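Local atomic coordinates of putative uncharacterized protein (Chaetomium thermophilum, PDB entry 4X2H), a protein that is an NTF2-domain protein that probably acts as the Mtr2-like partner in a nuclear mRNA export heterodimer. Residues K146-N158 against R171-Y183. Sequence-based numbering, arbitrary orientation.
Sequences KQHFNDVFILVPN and RKYLIASHKYRAY
Phe-153 and His-178 lie side by side as an offset stack, centroids 4.4 Å apart and planes 19° from parallel, with Phe-153 CE2 over one face of the imidazole near its rim. His-178 keeps CG anti to its own N (chi1 175°), which carries NE2 along the sheet to Asp-151. There NE2 donates to Asp-151 OD1 over 2.8 Å; the carboxylate oxygen lies in the imidazole plane but is itself met from above the carboxylate plane. Tyr-16 OH holds Asp-151 OD2 and Tyr-29 OH is hydrogen-bonded to His-178 ND1, so ring and carboxylate are both fixed in rotation. Were His-178 an alanine, Asp-151 OD1 is likely to be left without this donor and Phe-153 without its stacking partner. On the face that carries Phe-153 and His-178, Tyr-180 turns its ring edge to Asp-151, CD2 lying 3.2 Å from OD1, while Ile-175 CG2 meets the edge of the Phe-153 ring at CD2, 3.9 Å away.

The backbones pair antiparallel throughout; a classic beta bulge, with Ala-176 and Ser-177 both facing Ile-154, shifts the register by one residue. Ala-176 N bonds Ile-154 O at 2.8 Å and Ser-177 N reaches the same oxygen only weakly. Past it, Asn-158 ND2 donates to Arg-171 O (2.8 Å), its amide crossing Leu-174 CD1.

These are central strands of the NTF2-like sheet, between strands 122-135 and 45-48. Helix 3-20 covers the Phe-153 side, Phe-11 and Tyr-15 meeting that ring edge-to-face, whereas Ser-177, Lys-179 and Arg-181 face a chain of another protein, which Arg-181 NE engages through a salt bridge.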
loop_
_atom_site.group_PDB
_atom_site.type_symbol
_atom_site.label_atom_id
_atom_site.label_comp_id
_atom_site.label_asym_id
_atom_site.label_seq_id
_atom_site.Cartn_x
_atom_site.Cartn_y
_atom_site.Cartn_z
ATOM N N LYS B 146 11.042 -18.034 8.185
ATOM C CA LYS B 146 11.113 -16.693 7.632
ATOM C C LYS B 146 9.947 -16.486 6.679
ATOM O O LYS B 146 9.719 -17.294 5.779
ATOM C CB LYS B 146 12.438 -16.458 6.910
ATOM C CG LYS B 146 12.592 -15.052 6.347
ATOM C CD LYS B 146 13.853 -14.917 5.512
ATOM C CE LYS B 146 13.942 -13.546 4.865
ATOM N NZ LYS B 146 15.215 -13.364 4.114
ATOM N N GLN B 147 9.206 -15.406 6.898
ATOM C CA GLN B 147 8.133 -15.007 5.997
ATOM C C GLN B 147 8.460 -13.691 5.329
ATOM O O GLN B 147 9.192 -12.873 5.874
ATOM C CB GLN B 147 6.805 -14.846 6.737
ATOM C CG GLN B 147 6.241 -16.100 7.355
ATOM C CD GLN B 147 4.908 -15.830 8.020
ATOM O OE1 GLN B 147 4.785 -14.915 8.839
ATOM N NE2 GLN B 147 3.897 -16.600 7.653
ATOM N N HIS B 148 7.899 -13.491 4.144
ATOM C CA HIS B 148 7.830 -12.172 3.543
ATOM C C HIS B 148 6.528 -11.542 4.018
ATOM O O HIS B 148 5.515 -12.229 4.070
ATOM C CB HIS B 148 7.874 -12.266 2.014
ATOM C CG HIS B 148 7.821 -10.938 1.328
ATOM N ND1 HIS B 148 8.865 -10.036 1.369
ATOM C CD2 HIS B 148 6.850 -10.356 0.585
ATOM C CE1 HIS B 148 8.534 -8.955 0.686
ATOM N NE2 HIS B 148 7.319 -9.125 0.197
ATOM N N PHE B 149 6.542 -10.266 4.398
ATOM C CA PHE B 149 5.286 -9.592 4.703
ATOM C C PHE B 149 5.107 -8.367 3.847
ATOM O O PHE B 149 6.071 -7.752 3.387
ATOM C CB PHE B 149 5.174 -9.216 6.190
ATOM C CG PHE B 149 5.910 -7.961 6.579
ATOM C CD1 PHE B 149 7.213 -8.021 7.029
ATOM C CD2 PHE B 149 5.278 -6.723 6.545
ATOM C CE1 PHE B 149 7.895 -6.879 7.405
ATOM C CE2 PHE B 149 5.953 -5.575 6.920
ATOM C CZ PHE B 149 7.266 -5.656 7.356
ATOM N N ASN B 150 3.839 -8.056 3.621
ATOM C CA ASN B 150 3.421 -6.873 2.906
ATOM C C ASN B 150 2.255 -6.263 3.668
ATOM O O ASN B 150 1.221 -6.906 3.852
ATOM C CB ASN B 150 3.037 -7.223 1.464
ATOM C CG ASN B 150 2.451 -6.051 0.712
ATOM O OD1 ASN B 150 1.403 -6.171 0.083
ATOM N ND2 ASN B 150 3.124 -4.910 0.771
ATOM N N ASP B 151 2.463 -5.041 4.153
ATOM C CA ASP B 151 1.451 -4.270 4.867
ATOM C C ASP B 151 0.991 -3.120 3.989
ATOM O O ASP B 151 1.811 -2.484 3.338
ATOM C CB ASP B 151 2.016 -3.699 6.178
ATOM C CG ASP B 151 1.613 -4.491 7.411
ATOM O OD1 ASP B 151 0.529 -5.110 7.423
ATOM O OD2 ASP B 151 2.390 -4.468 8.395
ATOM N N VAL B 152 -0.309 -2.850 3.962
ATOM C CA VAL B 152 -0.792 -1.608 3.379
ATOM C C VAL B 152 -1.687 -0.897 4.384
ATOM O O VAL B 152 -2.443 -1.528 5.121
ATOM C CB VAL B 152 -1.546 -1.824 2.038
ATOM C CG1 VAL B 152 -0.583 -2.336 0.961
ATOM C CG2 VAL B 152 -2.748 -2.740 2.214
ATOM N N PHE B 153 -1.556 0.424 4.424
ATOM C CA PHE B 153 -2.306 1.265 5.347
ATOM C C PHE B 153 -2.927 2.426 4.612
ATOM O O PHE B 153 -2.328 2.967 3.681
ATOM C CB PHE B 153 -1.417 1.849 6.448
ATOM C CG PHE B 153 -0.671 0.836 7.256
ATOM C CD1 PHE B 153 0.597 0.434 6.881
ATOM C CD2 PHE B 153 -1.214 0.326 8.426
ATOM C CE1 PHE B 153 1.300 -0.465 7.637
ATOM C CE2 PHE B 153 -0.516 -0.581 9.185
ATOM C CZ PHE B 153 0.744 -0.980 8.795
ATOM N N ILE B 154 -4.117 2.823 5.045
ATOM C CA ILE B 154 -4.613 4.148 4.725
ATOM C C ILE B 154 -4.491 5.000 5.983
ATOM O O ILE B 154 -5.059 4.677 7.030
ATOM C CB ILE B 154 -6.056 4.129 4.206
ATOM C CG1 ILE B 154 -6.104 3.393 2.868
ATOM C CG2 ILE B 154 -6.569 5.555 4.022
ATOM C CD1 ILE B 154 -7.500 3.119 2.359
ATOM N N LEU B 155 -3.723 6.076 5.877
ATOM C CA LEU B 155 -3.502 6.974 7.000
ATOM C C LEU B 155 -4.283 8.264 6.831
ATOM O O LEU B 155 -4.367 8.793 5.725
ATOM C CB LEU B 155 -2.022 7.288 7.146
ATOM C CG LEU B 155 -1.092 6.101 7.376
ATOM C CD1 LEU B 155 0.339 6.579 7.314
ATOM C CD2 LEU B 155 -1.378 5.423 8.713
ATOM N N VAL B 156 -4.841 8.766 7.932
ATOM C CA VAL B 156 -5.572 10.037 7.930
ATOM C C VAL B 156 -5.024 10.954 9.029
ATOM O O VAL B 156 -4.381 10.489 9.974
ATOM C CB VAL B 156 -7.093 9.825 8.126
ATOM C CG1 VAL B 156 -7.695 9.086 6.934
ATOM C CG2 VAL B 156 -7.381 9.075 9.417
ATOM N N PRO B 157 -5.250 12.273 8.898
ATOM C CA PRO B 157 -4.727 13.223 9.887
ATOM C C PRO B 157 -5.275 13.002 11.294
ATOM O O PRO B 157 -6.465 12.725 11.450
ATOM C CB PRO B 157 -5.192 14.580 9.349
ATOM C CG PRO B 157 -5.436 14.372 7.913
ATOM C CD PRO B 157 -5.905 12.957 7.772
ATOM N N ASN B 158 -4.414 13.119 12.298
ATOM C CA ASN B 158 -4.862 13.168 13.687
ATOM C C ASN B 158 -5.108 14.617 14.072
ATOM O O ASN B 158 -4.169 15.345 14.393
ATOM C CB ASN B 158 -3.836 12.534 14.629
ATOM C CG ASN B 158 -4.335 12.448 16.067
ATOM O OD1 ASN B 158 -5.344 13.062 16.431
ATOM N ND2 ASN B 158 -3.623 11.694 16.893
ATOM N N ARG B 171 0.552 10.407 17.737
ATOM C CA ARG B 171 0.576 10.026 16.337
ATOM C C ARG B 171 -0.016 11.132 15.468
ATOM O O ARG B 171 -1.163 11.510 15.658
ATOM C CB ARG B 171 -0.202 8.720 16.161
ATOM C CG ARG B 171 0.538 7.479 16.667
ATOM C CD ARG B 171 1.858 7.314 15.944
ATOM N NE ARG B 171 1.718 7.724 14.553
ATOM C CZ ARG B 171 2.716 8.134 13.777
ATOM N NH1 ARG B 171 2.457 8.495 12.526
ATOM N NH2 ARG B 171 3.960 8.192 14.243
ATOM N N LYS B 172 0.771 11.655 14.528
ATOM C CA LYS B 172 0.313 12.743 13.662
ATOM C C LYS B 172 -0.707 12.269 12.633
ATOM O O LYS B 172 -1.588 13.039 12.222
ATOM C CB LYS B 172 1.494 13.386 12.940
ATOM C CG LYS B 172 2.310 14.347 13.791
ATOM C CD LYS B 172 3.450 14.937 12.971
ATOM C CE LYS B 172 3.856 16.317 13.451
ATOM N NZ LYS B 172 4.555 16.282 14.761
ATOM N N TYR B 173 -0.564 11.015 12.212
ATOM C CA TYR B 173 -1.498 10.381 11.284
ATOM C C TYR B 173 -1.898 9.006 11.798
ATOM O O TYR B 173 -1.063 8.264 12.332
ATOM C CB TYR B 173 -0.878 10.296 9.885
ATOM C CG TYR B 173 -0.605 11.669 9.326
ATOM C CD1 TYR B 173 0.579 12.336 9.620
ATOM C CD2 TYR B 173 -1.551 12.325 8.550
ATOM C CE1 TYR B 173 0.821 13.609 9.136
ATOM C CE2 TYR B 173 -1.321 13.596 8.058
ATOM C CZ TYR B 173 -0.136 14.235 8.359
ATOM O OH TYR B 173 0.093 15.504 7.878
ATOM N N LEU B 174 -3.178 8.678 11.641
ATOM C CA LEU B 174 -3.752 7.468 12.218
ATOM C C LEU B 174 -4.186 6.475 11.149
ATOM O O LEU B 174 -4.451 6.854 10.017
ATOM C CB LEU B 174 -4.947 7.828 13.098
ATOM C CG LEU B 174 -4.630 8.768 14.258
ATOM C CD1 LEU B 174 -5.912 9.321 14.857
ATOM C CD2 LEU B 174 -3.803 8.057 15.312
ATOM N N ILE B 175 -4.271 5.204 11.522
ATOM C CA ILE B 175 -4.658 4.157 10.590
ATOM C C ILE B 175 -6.172 4.045 10.480
ATOM O O ILE B 175 -6.858 3.733 11.459
ATOM C CB ILE B 175 -4.109 2.789 11.008
ATOM C CG1 ILE B 175 -2.594 2.847 11.203
ATOM C CG2 ILE B 175 -4.470 1.731 9.970
ATOM C CD1 ILE B 175 -2.067 1.702 12.019
ATOM N N ALA B 176 -6.675 4.281 9.277
ATOM C CA ALA B 176 -8.098 4.129 8.972
ATOM C C ALA B 176 -8.382 2.764 8.359
ATOM O O ALA B 176 -9.457 2.197 8.557
ATOM C CB ALA B 176 -8.552 5.224 8.037
ATOM N N SER B 177 -7.420 2.264 7.591
ATOM C CA SER B 177 -7.488 0.923 7.004
ATOM C C SER B 177 -6.124 0.268 7.087
ATOM O O SER B 177 -5.097 0.947 7.033
ATOM C CB SER B 177 -7.946 0.963 5.541
ATOM O OG SER B 177 -9.289 1.386 5.417
ATOM N N HIS B 178 -6.125 -1.055 7.198
ATOM C CA HIS B 178 -4.904 -1.822 7.339
ATOM C C HIS B 178 -5.132 -3.216 6.788
ATOM O O HIS B 178 -6.072 -3.890 7.200
ATOM C CB HIS B 178 -4.481 -1.889 8.807
ATOM C CG HIS B 178 -3.299 -2.770 9.067
ATOM N ND1 HIS B 178 -3.037 -3.305 10.308
ATOM C CD2 HIS B 178 -2.307 -3.203 8.254
ATOM C CE1 HIS B 178 -1.934 -4.032 10.250
ATOM N NE2 HIS B 178 -1.474 -3.989 9.014
ATOM N N LYS B 179 -4.293 -3.625 5.841
ATOM C CA LYS B 179 -4.264 -5.007 5.382
ATOM C C LYS B 179 -2.873 -5.578 5.569
ATOM O O LYS B 179 -1.884 -5.007 5.107
ATOM C CB LYS B 179 -4.665 -5.134 3.916
ATOM C CG LYS B 179 -5.998 -4.525 3.570
ATOM C CD LYS B 179 -6.265 -4.672 2.084
ATOM C CE LYS B 179 -7.629 -4.140 1.698
ATOM N NZ LYS B 179 -8.715 -4.802 2.470
ATOM N N TYR B 180 -2.822 -6.722 6.235
ATOM C CA TYR B 180 -1.575 -7.422 6.498
ATOM C C TYR B 180 -1.555 -8.736 5.747
ATOM O O TYR B 180 -2.545 -9.469 5.744
ATOM C CB TYR B 180 -1.420 -7.658 7.996
ATOM C CG TYR B 180 -0.248 -8.520 8.398
ATOM C CD1 TYR B 180 -0.361 -9.902 8.438
ATOM C CD2 TYR B 180 0.958 -7.949 8.769
ATOM C CE1 TYR B 180 0.700 -10.691 8.826
ATOM C CE2 TYR B 180 2.027 -8.730 9.160
ATOM C CZ TYR B 180 1.895 -10.096 9.185
ATOM O OH TYR B 180 2.964 -10.867 9.577
ATOM N N ARG B 181 -0.425 -9.016 5.106
ATOM C CA ARG B 181 -0.188 -10.300 4.463
ATOM C C ARG B 181 1.219 -10.776 4.764
ATOM O O ARG B 181 2.178 -10.014 4.658
ATOM C CB ARG B 181 -0.392 -10.210 2.951
ATOM C CG ARG B 181 -1.842 -10.305 2.516
ATOM C CD ARG B 181 -2.346 -11.746 2.627
ATOM N NE ARG B 181 -3.769 -11.859 2.329
ATOM C CZ ARG B 181 -4.481 -12.965 2.512
ATOM N NH1 ARG B 181 -3.902 -14.059 2.997
ATOM N NH2 ARG B 181 -5.771 -12.982 2.209
ATOM N N ALA B 182 1.327 -12.041 5.146
ATOM C CA ALA B 182 2.614 -12.671 5.353
ATOM C C ALA B 182 2.531 -14.097 4.836
ATOM O O ALA B 182 1.500 -14.754 4.978
ATOM C CB ALA B 182 3.004 -12.636 6.820
ATOM N N TYR B 183 3.607 -14.565 4.214
ATOM C CA TYR B 183 3.622 -15.901 3.630
ATOM C C TYR B 183 5.050 -16.365 3.402
ATOM O O TYR B 183 5.982 -15.564 3.487
ATOM C CB TYR B 183 2.842 -15.916 2.315
ATOM C CG TYR B 183 3.161 -14.743 1.416
ATOM C CD1 TYR B 183 4.262 -14.766 0.574
ATOM C CD2 TYR B 183 2.365 -13.603 1.422
ATOM C CE1 TYR B 183 4.558 -13.691 -0.242
ATOM C CE2 TYR B 183 2.652 -12.529 0.610
ATOM C CZ TYR B 183 3.748 -12.575 -0.221
ATOM O OH TYR B 183 4.034 -11.499 -1.030
ATOM O OXT TYR B 183 5.300 -17.546 3.134
HETATM O O HOH W 1 7.606 -18.804 4.606
HETATM O O HOH W 2 2.860 -13.519 10.226
HETATM O O HOH W 3 4.335 -18.763 5.787
HETATM O O HOH W 4 -1.335 -6.614 2.731
#